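Local coordinates for uncharacterized protein (Aeropyrum pernix, PDB 3P1Z) that is of unknown function but belongs to the tRNA-intron endonuclease family and may bind nucleic acid and cleave introns from precursor tRNA, at residues L120-G125 against V149-R154. Sequence-based numbering, arbitrary orientation.
Sequences LVLSEG and VAIVDR
Glu124 and Arg154 close the ends of two neighbouring parallel strands with a two-point grip. The Glu124 chain runs out fully extended, its CG anti to the backbone N (chi1 173°), which carries the carboxylate over the start of Arg154. There OE2 accepts Arg154 N at 2.9 Å, met from well above the carboxylate plane, while OE1 takes Arg154 NH1 at 2.9 Å through its syn lone pair, a salt bridge. The guanidinium presents its edge to OE1, which sits somewhat out of the guanidinium plane; that plane is turned 69° from the carboxylate, and the aliphatic part of Arg154 crosses Glu124 obliquely, with CB 3.4 Å from Glu124 CD. NH2 of Arg154 is hydrogen-bonded to the backbone of another chain. OE1 also pairs with a basic side chain of another chain, so two positive groups probably stabilise the negative charge. A glutamine in place of Glu124 would probably weaken this grip, leaving both basic groups without their carboxylate. Asp153 lies side by side with Glu124, but its OD2 is taken up by Leu157 N and Thr155 OG1 in the turn that follows.

Behind this end the strands pair in register: Ala150 N binds Leu120 O (2.8 Å), Leu122 N binds Ala150 O (3.0 Å) and Val152 N binds Leu122 O (3.0 Å), all nearly straight; a weak bond from Glu124 N to Val152 O follows. On one face Leu122 lies across Val149 at about a right angle, CD1 against CG2 at 3.5 Å. On the other, Val121 CG1 loosely approaches Val152 CG2.

Helix 130-142 lies in the connection between the paired strands, a beta-alpha-beta crossover in the part of the chain that matches the tRNA-intron endonuclease catalytic domain. Val121, Ala150 and Val152 pack on Val88 of helix 83-95, whose Asp84 bonds Ser123 OG, and strand 158-166 flanks 146-152 on its far side, antiparallel to it.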
loop_
_atom_site.group_PDB
_atom_site.type_symbol
_atom_site.label_atom_id
_atom_site.label_comp_id
_atom_site.label_asym_id
_atom_site.label_seq_id
_atom_site.Cartn_x
_atom_site.Cartn_y
_atom_site.Cartn_z
ATOM N N LEU A 120 16.228 -13.343 6.316
ATOM C CA LEU A 120 15.254 -13.282 7.384
ATOM C C LEU A 120 13.940 -13.730 6.804
ATOM O O LEU A 120 13.541 -13.244 5.747
ATOM C CB LEU A 120 15.147 -11.862 7.917
ATOM C CG LEU A 120 14.135 -11.607 9.027
ATOM C CD1 LEU A 120 14.567 -12.270 10.316
ATOM C CD2 LEU A 120 13.982 -10.119 9.243
ATOM N N VAL A 121 13.284 -14.670 7.485
ATOM C CA VAL A 121 12.004 -15.222 7.041
ATOM C C VAL A 121 10.869 -14.536 7.777
ATOM O O VAL A 121 10.833 -14.543 8.994
ATOM C CB VAL A 121 11.910 -16.746 7.296
ATOM C CG1 VAL A 121 10.643 -17.334 6.677
ATOM C CG2 VAL A 121 13.131 -17.459 6.754
ATOM N N LEU A 122 9.948 -13.942 7.027
ATOM C CA LEU A 122 8.793 -13.265 7.604
ATOM C C LEU A 122 7.518 -13.821 7.000
ATOM O O LEU A 122 7.518 -14.245 5.853
ATOM C CB LEU A 122 8.870 -11.761 7.335
ATOM C CG LEU A 122 10.178 -11.073 7.729
ATOM C CD1 LEU A 122 10.283 -9.715 7.046
ATOM C CD2 LEU A 122 10.258 -10.938 9.225
ATOM N N SER A 123 6.435 -13.792 7.771
ATOM C CA SER A 123 5.176 -14.433 7.396
ATOM C C SER A 123 3.950 -13.511 7.506
ATOM O O SER A 123 3.572 -13.092 8.599
ATOM C CB SER A 123 4.937 -15.662 8.287
ATOM O OG SER A 123 6.160 -16.292 8.646
ATOM N N GLU A 124 3.308 -13.222 6.383
ATOM C CA GLU A 124 2.065 -12.467 6.402
ATOM C C GLU A 124 1.279 -12.809 7.657
ATOM O O GLU A 124 1.134 -13.978 7.981
ATOM C CB GLU A 124 1.233 -12.804 5.171
ATOM C CG GLU A 124 -0.150 -12.200 5.163
ATOM C CD GLU A 124 -0.836 -12.373 3.822
ATOM O OE1 GLU A 124 -2.054 -12.155 3.748
ATOM O OE2 GLU A 124 -0.171 -12.724 2.834
ATOM N N GLY A 125 0.798 -11.797 8.370
ATOM C CA GLY A 125 0.035 -12.005 9.589
ATOM C C GLY A 125 0.860 -11.806 10.849
ATOM O O GLY A 125 0.338 -11.684 11.963
ATOM N N VAL A 149 15.673 -10.599 2.659
ATOM C CA VAL A 149 14.368 -10.765 3.286
ATOM C C VAL A 149 13.496 -11.679 2.416
ATOM O O VAL A 149 13.331 -11.468 1.211
ATOM C CB VAL A 149 13.692 -9.399 3.577
ATOM C CG1 VAL A 149 12.635 -9.072 2.533
ATOM C CG2 VAL A 149 13.090 -9.381 4.949
ATOM N N ALA A 150 12.974 -12.727 3.031
ATOM C CA ALA A 150 12.078 -13.633 2.324
ATOM C C ALA A 150 10.688 -13.585 2.945
ATOM O O ALA A 150 10.489 -13.943 4.109
ATOM C CB ALA A 150 12.628 -15.062 2.312
ATOM N N ILE A 151 9.730 -13.118 2.163
ATOM C CA ILE A 151 8.369 -13.036 2.638
ATOM C C ILE A 151 7.527 -14.140 2.052
ATOM O O ILE A 151 7.449 -14.322 0.844
ATOM C CB ILE A 151 7.754 -11.679 2.325
ATOM C CG1 ILE A 151 8.590 -10.601 3.014
ATOM C CG2 ILE A 151 6.292 -11.632 2.787
ATOM C CD1 ILE A 151 8.960 -9.469 2.130
ATOM N N VAL A 152 6.901 -14.888 2.940
ATOM C CA VAL A 152 6.034 -15.956 2.537
ATOM C C VAL A 152 4.641 -15.468 2.810
ATOM O O VAL A 152 4.281 -15.251 3.953
ATOM C CB VAL A 152 6.328 -17.227 3.366
ATOM C CG1 VAL A 152 5.505 -18.413 2.852
ATOM C CG2 VAL A 152 7.817 -17.533 3.333
ATOM N N ASP A 153 3.844 -15.286 1.774
ATOM C CA ASP A 153 2.481 -14.840 2.010
ATOM C C ASP A 153 1.582 -15.943 2.584
ATOM O O ASP A 153 1.965 -17.117 2.699
ATOM C CB ASP A 153 1.849 -14.224 0.750
ATOM C CG ASP A 153 1.193 -15.268 -0.160
ATOM O OD1 ASP A 153 0.224 -14.944 -0.876
ATOM O OD2 ASP A 153 1.649 -16.415 -0.172
ATOM N N ARG A 154 0.371 -15.535 2.933
ATOM C CA ARG A 154 -0.557 -16.381 3.649
ATOM C C ARG A 154 -0.839 -17.680 2.919
ATOM O O ARG A 154 -1.369 -18.610 3.521
ATOM C CB ARG A 154 -1.859 -15.627 3.913
ATOM C CG ARG A 154 -2.830 -15.566 2.757
ATOM C CD ARG A 154 -4.053 -14.767 3.183
ATOM N NE ARG A 154 -4.954 -14.381 2.097
ATOM C CZ ARG A 154 -4.739 -13.363 1.269
ATOM N NH1 ARG A 154 -3.643 -12.632 1.382
ATOM N NH2 ARG A 154 -5.612 -13.073 0.322
#